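Local coordinates for putative nisin-resistance protein (Streptococcus agalactiae 515, PDB 4Y68) that probably cleaves the lantibiotic nisin as a peptidase of family S41 and so protects the bacterium against it, at residues K148-L153 with N212-P217; S174-D179 with L235-L240; D41-R46 with A266-T271. All coordinates share one frame; numbering follows the deposited sequence.

Contact 1 (K148-L153 with N212-P217)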
ATOM      1  N   LYS A 148      -3.061 -26.501  -0.022  1.00 40.58           N
ATOM      2  CA  LYS A 148      -3.889 -26.887   1.107  1.00 35.71           C
ATOM      3  C   LYS A 148      -5.280 -27.197   0.608  1.00 36.14           C
ATOM      4  O   LYS A 148      -5.672 -26.803  -0.491  1.00 31.69           O
ATOM      5  CB  LYS A 148      -3.960 -25.797   2.175  1.00 36.75           C
ATOM      6  CG  LYS A 148      -2.631 -25.439   2.828  1.00 39.97           C
ATOM      7  CD  LYS A 148      -2.045 -26.578   3.637  1.00 42.14           C
ATOM      8  CE  LYS A 148      -0.947 -26.044   4.546  1.00 38.82           C
ATOM      9  NZ  LYS A 148      -0.145 -27.121   5.158  1.00 43.66           N
ATOM     10  N   SER A 149      -6.035 -27.906   1.428  1.00 37.02           N
ATOM     11  CA  SER A 149      -7.370 -28.302   1.040  1.00 34.54           C
ATOM     12  C   SER A 149      -8.411 -27.438   1.750  1.00 33.56           C
ATOM     13  O   SER A 149      -8.364 -27.276   2.973  1.00 37.31           O
ATOM     14  CB  SER A 149      -7.572 -29.780   1.356  1.00 34.44           C
ATOM     15  OG  SER A 149      -8.938 -30.065   1.542  1.00 40.18           O
ATOM     16  N   TYR A 150      -9.331 -26.866   0.978  1.00 31.03           N
ATOM     17  CA  TYR A 150     -10.376 -26.002   1.522  1.00 34.44           C
ATOM     18  C   TYR A 150     -11.467 -25.790   0.490  1.00 31.44           C
ATOM     19  O   TYR A 150     -11.255 -26.048  -0.686  1.00 30.97           O
ATOM     20  CB  TYR A 150      -9.805 -24.635   1.947  1.00 31.51           C
ATOM     21  CG  TYR A 150      -9.002 -23.949   0.862  1.00 30.21           C
ATOM     22  CD1 TYR A 150      -7.629 -24.111   0.794  1.00 32.04           C
ATOM     23  CD2 TYR A 150      -9.618 -23.154  -0.103  1.00 32.52           C
ATOM     24  CE1 TYR A 150      -6.885 -23.498  -0.188  1.00 36.09           C
ATOM     25  CE2 TYR A 150      -8.876 -22.532  -1.104  1.00 28.12           C
ATOM     26  CZ  TYR A 150      -7.513 -22.706  -1.134  1.00 36.85           C
ATOM     27  OH  TYR A 150      -6.755 -22.107  -2.109  1.00 34.90           O
ATOM     28  N   LYS A 151     -12.603 -25.267   0.938  1.00 31.70           N
ATOM     29  CA  LYS A 151     -13.702 -24.874   0.062  1.00 33.89           C
ATOM     30  C   LYS A 151     -14.039 -23.382   0.223  1.00 40.06           C
ATOM     31  O   LYS A 151     -14.872 -22.830  -0.500  1.00 34.82           O
ATOM     32  CB  LYS A 151     -14.947 -25.707   0.362  1.00 36.52           C
ATOM     33  CG  LYS A 151     -14.855 -27.188  -0.001  1.00 37.48           C
ATOM     34  CD  LYS A 151     -16.117 -27.919   0.491  1.00 40.93           C
ATOM     35  CE  LYS A 151     -16.117 -29.417   0.156  1.00 46.11           C
ATOM     36  NZ  LYS A 151     -17.235 -30.146   0.867  1.00 48.43           N
ATOM     37  N   GLY A 152     -13.408 -22.741   1.203  1.00 37.59           N
ATOM     38  CA  GLY A 152     -13.654 -21.342   1.475  1.00 33.52           C
ATOM     39  C   GLY A 152     -12.490 -20.723   2.218  1.00 33.94           C
ATOM     40  O   GLY A 152     -11.771 -21.423   2.923  1.00 29.72           O
ATOM     41  N   LEU A 153     -12.314 -19.410   2.070  1.00 32.71           N
ATOM     42  CA  LEU A 153     -11.186 -18.700   2.685  1.00 28.40           C
ATOM     43  C   LEU A 153     -11.624 -17.479   3.504  1.00 29.23           C
ATOM     44  O   LEU A 153     -12.603 -16.809   3.187  1.00 27.39           O
ATOM     45  CB  LEU A 153     -10.199 -18.276   1.603  1.00 28.37           C
ATOM     46  CG  LEU A 153      -9.524 -19.436   0.858  1.00 32.31           C
ATOM     47  CD1 LEU A 153      -8.830 -18.994  -0.437  1.00 23.22           C
ATOM     48  CD2 LEU A 153      -8.529 -20.121   1.774  1.00 25.83           C
ATOM     49  N   ASN A 212      -5.230 -16.614 -10.782  1.00 27.01           N
ATOM     50  CA  ASN A 212      -6.682 -16.799 -10.889  1.00 29.07           C
ATOM     51  C   ASN A 212      -7.119 -18.267 -11.043  1.00 37.04           C
ATOM     52  O   ASN A 212      -8.150 -18.558 -11.647  1.00 33.76           O
ATOM     53  CB  ASN A 212      -7.209 -15.978 -12.062  1.00 24.97           C
ATOM     54  CG  ASN A 212      -8.704 -15.805 -12.029  1.00 36.03           C
ATOM     55  OD1 ASN A 212      -9.342 -15.921 -10.976  1.00 36.10           O
ATOM     56  ND2 ASN A 212      -9.283 -15.537 -13.197  1.00 34.87           N
ATOM     57  N   THR A 213      -6.351 -19.192 -10.480  1.00 36.22           N
ATOM     58  CA  THR A 213      -6.698 -20.609 -10.617  1.00 37.79           C
ATOM     59  C   THR A 213      -7.490 -21.192  -9.448  1.00 37.21           C
ATOM     60  O   THR A 213      -7.912 -22.342  -9.506  1.00 42.54           O
ATOM     61  CB  THR A 213      -5.450 -21.468 -10.835  1.00 30.83           C
ATOM     62  OG1 THR A 213      -4.524 -21.265  -9.766  1.00 33.33           O
ATOM     63  CG2 THR A 213      -4.769 -21.084 -12.169  1.00 34.49           C
ATOM     64  N   LYS A 214      -7.731 -20.411  -8.403  1.00 40.94           N
ATOM     65  CA  LYS A 214      -8.607 -20.885  -7.322  1.00 35.90           C
ATOM     66  C   LYS A 214      -9.873 -20.068  -7.247  1.00 37.78           C
ATOM     67  O   LYS A 214      -9.832 -18.833  -7.177  1.00 38.44           O
ATOM     68  CB  LYS A 214      -7.904 -20.846  -5.965  1.00 33.85           C
ATOM     69  CG  LYS A 214      -6.677 -21.720  -5.876  1.00 38.77           C
ATOM     70  CD  LYS A 214      -7.027 -23.205  -6.018  1.00 40.44           C
ATOM     71  CE  LYS A 214      -8.071 -23.638  -5.009  1.00 38.34           C
ATOM     72  NZ  LYS A 214      -7.953 -25.113  -4.711  1.00 45.64           N
ATOM     73  N   HIS A 215     -11.005 -20.762  -7.231  1.00 38.39           N
ATOM     74  CA  HIS A 215     -12.290 -20.104  -7.186  1.00 36.72           C
ATOM     75  C   HIS A 215     -13.156 -20.693  -6.082  1.00 35.10           C
ATOM     76  O   HIS A 215     -13.863 -21.666  -6.289  1.00 43.47           O
ATOM     77  CB  HIS A 215     -12.996 -20.211  -8.543  1.00 42.73           C
ATOM     78  CG  HIS A 215     -12.139 -19.825  -9.710  1.00 43.95           C
ATOM     79  ND1 HIS A 215     -11.540 -20.758 -10.536  1.00 52.18           N
ATOM     80  CD2 HIS A 215     -11.782 -18.612 -10.198  1.00 45.18           C
ATOM     81  CE1 HIS A 215     -10.853 -20.135 -11.479  1.00 47.25           C
ATOM     82  NE2 HIS A 215     -10.975 -18.833 -11.294  1.00 40.45           N
ATOM     83  N   VAL A 216     -13.090 -20.083  -4.910  1.00 31.64           N
ATOM     84  CA  VAL A 216     -13.916 -20.447  -3.779  1.00 31.57           C
ATOM     85  C   VAL A 216     -14.515 -19.175  -3.221  1.00 32.88           C
ATOM     86  O   VAL A 216     -13.994 -18.091  -3.455  1.00 33.19           O
ATOM     87  CB  VAL A 216     -13.106 -21.143  -2.664  1.00 35.28           C
ATOM     88  CG1 VAL A 216     -12.515 -22.449  -3.144  1.00 35.55           C
ATOM     89  CG2 VAL A 216     -12.003 -20.216  -2.181  1.00 33.78           C
ATOM     90  N   PRO A 217     -15.599 -19.298  -2.462  1.00 30.52           N
ATOM     91  CA  PRO A 217     -16.073 -18.142  -1.700  1.00 33.45           C
ATOM     92  C   PRO A 217     -14.948 -17.578  -0.853  1.00 31.83           C
ATOM     93  O   PRO A 217     -14.213 -18.339  -0.222  1.00 31.52           O
ATOM     94  CB  PRO A 217     -17.174 -18.718  -0.815  1.00 34.22           C
ATOM     95  CG  PRO A 217     -17.608 -19.976  -1.535  1.00 38.36           C
ATOM     96  CD  PRO A 217     -16.380 -20.512  -2.196  1.00 33.90           C
TER
HETATM   97  O   HOH W   1      -5.497 -25.801  -3.297  1.00 52.28           O
HETATM   98  O   HOH W   2      -8.888 -25.627  -2.300  1.00 41.07           O
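Tyr150 and Lys214 meet from opposite directions, the phenol oxygen of Tyr150 lying against the aliphatic end of the lysine, with OH 3.5 Å from CE. Lys214 is folded at its second and third torsions (chi2 -65°), and the bends lead the chain past the phenol oxygen and bring NZ to segment 148-153. There NZ donates to two waters: water 1, which also bonds the carbonyl oxygen of Lys148, and water 2, 2.6 Å from NZ, which donates to the carbonyl oxygen of Tyr150. Water 2 sits above the centre of the Tyr150 ring, while on the opposite face CD2 of Leu153 lies 3.7 Å from the ring plane, so the ring is sandwiched between a water and a methyl group. Val216 takes the ring edge, its CG2 4.0 Å from CE2 of Tyr150, and the same methyl is 3.8 Å from CD1 of Leu153. Beside it, the carbonyl oxygen of Lys151 abuts CB of Val216 at 3.3 Å and CD of Pro217 at 3.2 Å.

The one direct hydrogen bond between the segments runs from N of Leu153 to O of Pro217 (3.2 Å), with an N-H...O angle of 158° and the donor in the carbonyl plane. Further out, the Tyr150 hydroxyl is bonded to the carbonyl oxygen of Leu145 in helix 131-147, which fixes the far end of the ring, and Leu119 of strand 118-122 packs on both Tyr150 and Leu153. Leu153 also pairs through its backbone with Ala219. These bonds start the ladder between the parallel strands 152-156 and 218-222, neighbours in the mixed sheet of the peptidase domain.

Contact 2 (S174-D179 with L235-L240)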
ATOM      1  N   SER A 174      -3.038 -16.398  -7.088  1.00 28.69           N
ATOM      2  CA  SER A 174      -3.890 -17.514  -7.482  1.00 26.48           C
ATOM      3  C   SER A 174      -5.384 -17.232  -7.304  1.00 28.57           C
ATOM      4  O   SER A 174      -6.223 -17.923  -7.909  1.00 29.41           O
ATOM      5  CB  SER A 174      -3.499 -18.789  -6.692  1.00 31.75           C
ATOM      6  OG  SER A 174      -4.102 -18.818  -5.401  1.00 26.34           O
ATOM      7  N   ILE A 175      -5.742 -16.242  -6.483  1.00 24.30           N
ATOM      8  CA  ILE A 175      -7.164 -15.919  -6.319  1.00 24.49           C
ATOM      9  C   ILE A 175      -7.537 -14.542  -6.868  1.00 27.04           C
ATOM     10  O   ILE A 175      -8.623 -14.025  -6.590  1.00 25.47           O
ATOM     11  CB  ILE A 175      -7.639 -15.991  -4.836  1.00 25.08           C
ATOM     12  CG1 ILE A 175      -6.690 -15.247  -3.905  1.00 24.00           C
ATOM     13  CG2 ILE A 175      -7.792 -17.456  -4.368  1.00 23.70           C
ATOM     14  CD1 ILE A 175      -7.120 -15.286  -2.459  1.00 19.79           C
ATOM     15  N   LEU A 176      -6.663 -13.964  -7.678  1.00 22.13           N
ATOM     16  CA  LEU A 176      -6.967 -12.676  -8.310  1.00 27.25           C
ATOM     17  C   LEU A 176      -6.978 -12.780  -9.846  1.00 24.91           C
ATOM     18  O   LEU A 176      -6.337 -13.638 -10.429  1.00 25.23           O
ATOM     19  CB  LEU A 176      -5.962 -11.604  -7.865  1.00 23.02           C
ATOM     20  CG  LEU A 176      -6.096 -10.979  -6.464  1.00 22.14           C
ATOM     21  CD1 LEU A 176      -4.813 -10.239  -6.092  1.00 19.25           C
ATOM     22  CD2 LEU A 176      -7.279 -10.058  -6.376  1.00 18.35           C
ATOM     23  N   PRO A 177      -7.699 -11.876 -10.503  1.00 25.21           N
ATOM     24  CA  PRO A 177      -7.810 -11.863 -11.962  1.00 24.41           C
ATOM     25  C   PRO A 177      -6.473 -11.569 -12.604  1.00 27.60           C
ATOM     26  O   PRO A 177      -5.703 -10.799 -12.022  1.00 25.29           O
ATOM     27  CB  PRO A 177      -8.797 -10.711 -12.235  1.00 24.36           C
ATOM     28  CG  PRO A 177      -9.480 -10.485 -10.965  1.00 28.04           C
ATOM     29  CD  PRO A 177      -8.512 -10.820  -9.883  1.00 25.58           C
ATOM     30  N   ASN A 178      -6.196 -12.150 -13.769  1.00 24.33           N
ATOM     31  CA  ASN A 178      -5.075 -11.679 -14.582  1.00 26.95           C
ATOM     32  C   ASN A 178      -5.553 -10.512 -15.433  1.00 27.51           C
ATOM     33  O   ASN A 178      -5.670 -10.619 -16.643  1.00 28.51           O
ATOM     34  CB  ASN A 178      -4.518 -12.795 -15.462  1.00 26.55           C
ATOM     35  CG  ASN A 178      -3.280 -12.371 -16.216  1.00 30.85           C
ATOM     36  OD1 ASN A 178      -2.509 -11.534 -15.755  1.00 31.45           O
ATOM     37  ND2 ASN A 178      -3.088 -12.940 -17.390  1.00 38.28           N
ATOM     38  N   ASP A 179      -5.858  -9.404 -14.778  1.00 28.13           N
ATOM     39  CA  ASP A 179      -6.538  -8.275 -15.411  1.00 25.54           C
ATOM     40  C   ASP A 179      -6.346  -7.047 -14.521  1.00 25.87           C
ATOM     41  O   ASP A 179      -5.544  -7.060 -13.590  1.00 24.28           O
ATOM     42  CB  ASP A 179      -8.042  -8.580 -15.582  1.00 28.93           C
ATOM     43  CG  ASP A 179      -8.700  -7.799 -16.728  1.00 33.84           C
ATOM     44  OD1 ASP A 179      -8.297  -6.656 -17.032  1.00 33.69           O
ATOM     45  OD2 ASP A 179      -9.641  -8.350 -17.337  1.00 38.99           O
ATOM     46  N   LEU A 235      -8.987  -3.327  -2.454  1.00 19.74           N
ATOM     47  CA  LEU A 235      -9.683  -2.886  -3.668  1.00 20.94           C
ATOM     48  C   LEU A 235      -9.548  -3.889  -4.811  1.00 19.86           C
ATOM     49  O   LEU A 235     -10.448  -4.024  -5.624  1.00 21.23           O
ATOM     50  CB  LEU A 235      -9.169  -1.518  -4.126  1.00 22.72           C
ATOM     51  CG  LEU A 235      -9.608  -0.403  -3.187  1.00 22.93           C
ATOM     52  CD1 LEU A 235      -9.193   0.977  -3.717  1.00 22.67           C
ATOM     53  CD2 LEU A 235     -11.116  -0.493  -3.007  1.00 20.70           C
ATOM     54  N   SER A 236      -8.424  -4.596  -4.863  1.00 22.45           N
ATOM     55  CA  SER A 236      -8.167  -5.529  -5.956  1.00 22.36           C
ATOM     56  C   SER A 236      -9.140  -6.712  -5.980  1.00 22.23           C
ATOM     57  O   SER A 236      -9.219  -7.407  -6.983  1.00 24.05           O
ATOM     58  CB  SER A 236      -6.746  -6.064  -5.872  1.00 22.04           C
ATOM     59  OG  SER A 236      -5.813  -5.017  -5.836  1.00 21.28           O
ATOM     60  N   PHE A 237      -9.851  -6.942  -4.874  1.00 24.06           N
ATOM     61  CA  PHE A 237     -10.889  -7.986  -4.797  1.00 25.42           C
ATOM     62  C   PHE A 237     -12.299  -7.447  -5.022  1.00 27.58           C
ATOM     63  O   PHE A 237     -13.248  -8.226  -5.129  1.00 29.16           O
ATOM     64  CB  PHE A 237     -10.859  -8.697  -3.437  1.00 19.15           C
ATOM     65  CG  PHE A 237      -9.637  -9.559  -3.223  1.00 21.71           C
ATOM     66  CD1 PHE A 237      -9.666 -10.914  -3.517  1.00 18.60           C
ATOM     67  CD2 PHE A 237      -8.464  -9.014  -2.717  1.00 19.46           C
ATOM     68  CE1 PHE A 237      -8.550 -11.715  -3.319  1.00 19.92           C
ATOM     69  CE2 PHE A 237      -7.342  -9.799  -2.523  1.00 20.74           C
ATOM     70  CZ  PHE A 237      -7.387 -11.166  -2.820  1.00 24.29           C
ATOM     71  N   LYS A 238     -12.448  -6.126  -5.081  1.00 22.74           N
ATOM     72  CA  LYS A 238     -13.783  -5.523  -5.144  1.00 28.42           C
ATOM     73  C   LYS A 238     -14.492  -5.827  -6.442  1.00 27.10           C
ATOM     74  O   LYS A 238     -13.902  -5.760  -7.513  1.00 30.29           O
ATOM     75  CB  LYS A 238     -13.712  -4.014  -4.945  1.00 27.26           C
ATOM     76  CG  LYS A 238     -13.931  -3.599  -3.504  1.00 31.94           C
ATOM     77  CD  LYS A 238     -15.322  -3.074  -3.292  1.00 35.15           C
ATOM     78  CE  LYS A 238     -15.605  -1.979  -4.307  1.00 41.44           C
ATOM     79  NZ  LYS A 238     -16.956  -1.377  -4.181  1.00 44.06           N
ATOM     80  N   GLY A 239     -15.768  -6.160  -6.333  1.00 24.40           N
ATOM     81  CA  GLY A 239     -16.540  -6.595  -7.480  1.00 29.43           C
ATOM     82  C   GLY A 239     -16.392  -8.062  -7.859  1.00 31.70           C
ATOM     83  O   GLY A 239     -17.133  -8.553  -8.716  1.00 33.34           O
ATOM     84  N   LEU A 240     -15.438  -8.784  -7.267  1.00 28.38           N
ATOM     85  CA  LEU A 240     -15.380 -10.221  -7.550  1.00 26.80           C
ATOM     86  C   LEU A 240     -16.631 -10.887  -6.974  1.00 30.45           C
ATOM     87  O   LEU A 240     -16.971 -10.663  -5.801  1.00 27.50           O
ATOM     88  CB  LEU A 240     -14.121 -10.862  -6.972  1.00 26.38           C
ATOM     89  CG  LEU A 240     -12.785 -10.409  -7.554  1.00 28.82           C
ATOM     90  CD1 LEU A 240     -11.663 -11.289  -7.036  1.00 25.20           C
ATOM     91  CD2 LEU A 240     -12.818 -10.383  -9.078  1.00 26.38           C
TER
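Two successive beta turns, type I from Leu235 to Lys238 and type II from Phe237 to Leu240, lead the chain away from helix 229-235, and they pack against the loop that follows helix 165-171. The centre of the contact is a CH-pi interaction: CD2 of Leu176 stands 3.6 Å from the centroid of the Phe237 ring, only 7° off the ring normal. The methyl sits over the centre of the ring, and the two side chains cross at about a right angle. The same CD2 lies 3.3 Å from the carbonyl oxygen of Ser236, which accepts a hydrogen bond from Arg278 NH2. Ile175 takes the ring at its edge, with CD1 3.9 Å from CE1 of Phe237; its first torsion (chi1 48°) sets CG1 between the backbone N and carbonyl carbon, and the extended chi2 carries CD1 out to the ring.

Both loops connect helices to strands of the peptidase domain, and Phe237 and Ile175 also rest on Ile220 and Ile218 of strand 218-222, which places this apolar cluster against the mixed sheet. Ile169 of helix 165-171 touches both Leu176 and Ser236. Nearer the surface, Pro177 and Leu240 meet tip to tip, CG to CD2 at 3.8 Å.

Contact 3 (D41-R46 with A266-T271)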
ATOM      1  N   ASP A  41      10.759  20.753  -4.906  1.00 23.03           N
ATOM      2  CA  ASP A  41      10.603  20.516  -6.338  1.00 20.45           C
ATOM      3  C   ASP A  41       9.780  19.243  -6.628  1.00 23.23           C
ATOM      4  O   ASP A  41       8.861  19.268  -7.449  1.00 21.74           O
ATOM      5  CB  ASP A  41      11.978  20.404  -7.022  1.00 26.84           C
ATOM      6  CG  ASP A  41      12.700  21.748  -7.136  1.00 29.65           C
ATOM      7  OD1 ASP A  41      12.045  22.811  -7.158  1.00 30.41           O
ATOM      8  OD2 ASP A  41      13.936  21.739  -7.220  1.00 28.00           O
ATOM      9  N   ARG A  42      10.110  18.137  -5.958  1.00 21.93           N
ATOM     10  CA  ARG A  42       9.392  16.875  -6.164  1.00 22.62           C
ATOM     11  C   ARG A  42       7.944  17.002  -5.785  1.00 22.00           C
ATOM     12  O   ARG A  42       7.057  16.544  -6.504  1.00 20.95           O
ATOM     13  CB  ARG A  42       9.994  15.741  -5.334  1.00 23.82           C
ATOM     14  CG  ARG A  42      11.254  15.191  -5.871  1.00 33.92           C
ATOM     15  CD  ARG A  42      11.018  14.308  -7.094  1.00 34.27           C
ATOM     16  NE  ARG A  42      12.303  13.763  -7.513  1.00 35.25           N
ATOM     17  CZ  ARG A  42      12.602  13.399  -8.752  1.00 38.78           C
ATOM     18  NH1 ARG A  42      11.695  13.507  -9.721  1.00 38.13           N
ATOM     19  NH2 ARG A  42      13.815  12.929  -9.016  1.00 42.10           N
ATOM     20  N   VAL A  43       7.713  17.611  -4.626  1.00 21.00           N
ATOM     21  CA  VAL A  43       6.359  17.791  -4.139  1.00 20.14           C
ATOM     22  C   VAL A  43       5.561  18.578  -5.155  1.00 22.00           C
ATOM     23  O   VAL A  43       4.458  18.168  -5.533  1.00 21.38           O
ATOM     24  CB  VAL A  43       6.343  18.489  -2.775  1.00 21.33           C
ATOM     25  CG1 VAL A  43       4.914  18.891  -2.398  1.00 22.38           C
ATOM     26  CG2 VAL A  43       6.950  17.576  -1.727  1.00 15.04           C
ATOM     27  N   GLU A  44       6.133  19.682  -5.636  1.00 22.32           N
ATOM     28  CA  GLU A  44       5.452  20.471  -6.649  1.00 24.10           C
ATOM     29  C   GLU A  44       5.252  19.662  -7.950  1.00 23.83           C
ATOM     30  O   GLU A  44       4.202  19.754  -8.607  1.00 23.06           O
ATOM     31  CB  GLU A  44       6.207  21.785  -6.934  1.00 25.85           C
ATOM     32  CG  GLU A  44       5.562  22.592  -8.049  1.00 27.42           C
ATOM     33  CD  GLU A  44       5.684  24.122  -7.913  1.00 41.39           C
ATOM     34  OE1 GLU A  44       5.972  24.676  -6.813  1.00 36.53           O
ATOM     35  OE2 GLU A  44       5.462  24.789  -8.946  1.00 54.96           O
ATOM     36  N   GLN A  45       6.234  18.849  -8.311  1.00 22.74           N
ATOM     37  CA  GLN A  45       6.178  18.146  -9.598  1.00 20.41           C
ATOM     38  C   GLN A  45       5.093  17.050  -9.639  1.00 24.17           C
ATOM     39  O   GLN A  45       4.497  16.807 -10.695  1.00 24.52           O
ATOM     40  CB  GLN A  45       7.562  17.543  -9.939  1.00 21.15           C
ATOM     41  CG  GLN A  45       7.589  16.636 -11.206  1.00 32.68           C
ATOM     42  CD  GLN A  45       8.935  15.892 -11.442  1.00 41.09           C
ATOM     43  OE1 GLN A  45       9.376  15.081 -10.620  1.00 37.68           O
ATOM     44  NE2 GLN A  45       9.577  16.175 -12.575  1.00 44.86           N
ATOM     45  N   ARG A  46       4.819  16.392  -8.512  1.00 22.56           N
ATOM     46  CA  ARG A  46       3.970  15.191  -8.557  1.00 25.69           C
ATOM     47  C   ARG A  46       2.844  15.144  -7.517  1.00 21.52           C
ATOM     48  O   ARG A  46       1.888  14.374  -7.675  1.00 21.11           O
ATOM     49  CB  ARG A  46       4.833  13.930  -8.407  1.00 23.13           C
ATOM     50  CG  ARG A  46       5.857  13.674  -9.523  1.00 24.82           C
ATOM     51  CD  ARG A  46       5.176  13.294 -10.855  1.00 29.29           C
ATOM     52  NE  ARG A  46       4.310  12.110 -10.741  1.00 31.24           N
ATOM     53  CZ  ARG A  46       3.273  11.850 -11.540  1.00 30.21           C
ATOM     54  NH1 ARG A  46       2.954  12.702 -12.514  1.00 28.39           N
ATOM     55  NH2 ARG A  46       2.540  10.747 -11.356  1.00 26.65           N
ATOM     56  N   ALA A 266      17.225   9.052   3.380  1.00 29.56           N
ATOM     57  CA  ALA A 266      15.863   9.366   3.775  1.00 30.92           C
ATOM     58  C   ALA A 266      14.947   9.144   2.565  1.00 22.46           C
ATOM     59  O   ALA A 266      15.409   9.177   1.430  1.00 23.46           O
ATOM     60  CB  ALA A 266      15.772  10.784   4.297  1.00 24.49           C
ATOM     61  N   ARG A 267      13.668   8.899   2.821  1.00 23.42           N
ATOM     62  CA  ARG A 267      12.675   8.700   1.758  1.00 25.56           C
ATOM     63  C   ARG A 267      11.546   9.720   1.781  1.00 23.52           C
ATOM     64  O   ARG A 267      10.932   9.945   2.821  1.00 27.23           O
ATOM     65  CB  ARG A 267      12.036   7.317   1.864  1.00 23.87           C
ATOM     66  CG  ARG A 267      12.966   6.170   1.790  1.00 28.43           C
ATOM     67  CD  ARG A 267      12.144   4.893   1.594  1.00 38.77           C
ATOM     68  NE  ARG A 267      12.989   3.710   1.462  1.00 35.22           N
ATOM     69  CZ  ARG A 267      12.545   2.463   1.609  1.00 39.19           C
ATOM     70  NH1 ARG A 267      11.260   2.244   1.891  1.00 26.81           N
ATOM     71  NH2 ARG A 267      13.390   1.437   1.476  1.00 38.91           N
ATOM     72  N   LEU A 268      11.255  10.307   0.629  1.00 24.74           N
ATOM     73  CA  LEU A 268      10.050  11.094   0.455  1.00 20.10           C
ATOM     74  C   LEU A 268       8.963  10.201  -0.132  1.00 21.95           C
ATOM     75  O   LEU A 268       9.063   9.788  -1.281  1.00 19.80           O
ATOM     76  CB  LEU A 268      10.307  12.306  -0.450  1.00 20.69           C
ATOM     77  CG  LEU A 268       9.074  13.062  -0.989  1.00 18.20           C
ATOM     78  CD1 LEU A 268       8.292  13.772   0.106  1.00 17.93           C
ATOM     79  CD2 LEU A 268       9.450  14.065  -2.090  1.00 23.40           C
ATOM     80  N   ALA A 269       7.952   9.884   0.681  1.00 21.16           N
ATOM     81  CA  ALA A 269       6.741   9.221   0.227  1.00 21.12           C
ATOM     82  C   ALA A 269       5.715  10.261  -0.214  1.00 20.06           C
ATOM     83  O   ALA A 269       5.127  10.938   0.614  1.00 21.15           O
ATOM     84  CB  ALA A 269       6.162   8.352   1.325  1.00 18.24           C
ATOM     85  N   LEU A 270       5.482  10.358  -1.513  1.00 18.83           N
ATOM     86  CA  LEU A 270       4.669  11.443  -2.083  1.00 18.95           C
ATOM     87  C   LEU A 270       3.393  10.941  -2.768  1.00 19.52           C
ATOM     88  O   LEU A 270       3.452  10.051  -3.619  1.00 22.67           O
ATOM     89  CB  LEU A 270       5.513  12.244  -3.087  1.00 18.68           C
ATOM     90  CG  LEU A 270       4.876  13.467  -3.744  1.00 21.96           C
ATOM     91  CD1 LEU A 270       4.367  14.427  -2.669  1.00 20.08           C
ATOM     92  CD2 LEU A 270       5.890  14.177  -4.634  1.00 17.90           C
ATOM     93  N   THR A 271       2.245  11.522  -2.424  1.00 20.11           N
ATOM     94  CA  THR A 271       0.984  11.070  -2.999  1.00 17.33           C
ATOM     95  C   THR A 271       0.810  11.641  -4.394  1.00 20.48           C
ATOM     96  O   THR A 271       0.931  12.852  -4.594  1.00 23.47           O
ATOM     97  CB  THR A 271      -0.196  11.470  -2.111  1.00 18.77           C
ATOM     98  OG1 THR A 271       0.004  10.919  -0.803  1.00 20.62           O
ATOM     99  CG2 THR A 271      -1.497  10.960  -2.688  1.00 18.78           C
TER
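The guanidinium of Arg46, whose CB packs on Leu270, is gripped by two carboxylates: NH2 forms a salt bridge with OE2 of Glu258 and NH1 one with OD2 of Asp186. The chain is bent at chi2 and chi3 to reach them, linking segment 41-46 to strand 256-261 and to Asp186, just after strand 180-185.

Leu270 is the main intruder on the helix. Its CG stands anti to the backbone nitrogen (chi1 -177°), which sends the two methyls forward onto one turn of helix 32-46. CD2 settles among the backbone and first side-chain carbons, 3.7 Å from CA of Val43 and 3.9 Å from CB of Arg46. It also packs 3.2 Å from the carbonyl oxygen of Arg42, which accepts the helical hydrogen bond from N of Arg46 at 3.0 Å. CD1 meets CG2 of Val43 at 4.2 Å as the side chains cross. Leu268, two residues earlier, holds the same rotamer and also leads with CD2, but onto side-chain carbon, 3.7 Å from CB of Arg42.

Of the two arginine side chains, CB makes the contact with the leucines, and the charged ends turn away. That of Arg42 reaches along the helix to Gln45, NH1 donating to OE1 at 2.9 Å; the bond is bent, with an N-H...O angle of 133°, although the donor lies in the plane of the amide carbonyl.

Helix 41-46 and strand 267-271 run nearly parallel, at 22°, with their axes 8.8 Å apart at closest approach. Phe260 of strand 256-261, the antiparallel partner of strand 267-276, touches Arg42 and Leu270, and Val83 of helix 72-87 packs on Val43 and Leu268, so the side chains of the two leucines fill the interface between the antiparallel sheet and the helices 32-46 and 72-87.

Contacts 1 and 2 are neighbours, their centres about 13 Å apart, and their segments alternate along the chain. They touch directly: N of Lys214 lies 3.0 Å from O of Ser174, a probable hydrogen bond, and CG2 of Ile175 packs against the lysine carbonyl oxygen, so the loop leading to strand 218-222 is held at once by strand 152-156 and by the loop after helix 165-171. Contact 3 lies across the chain's centre, about 40 Å from contact 1 and 30 Å from contact 2, centre to centre. It pairs an N-terminal helix with a strand of the second sheet, closing a long loop of chain within which the other two contacts are nested.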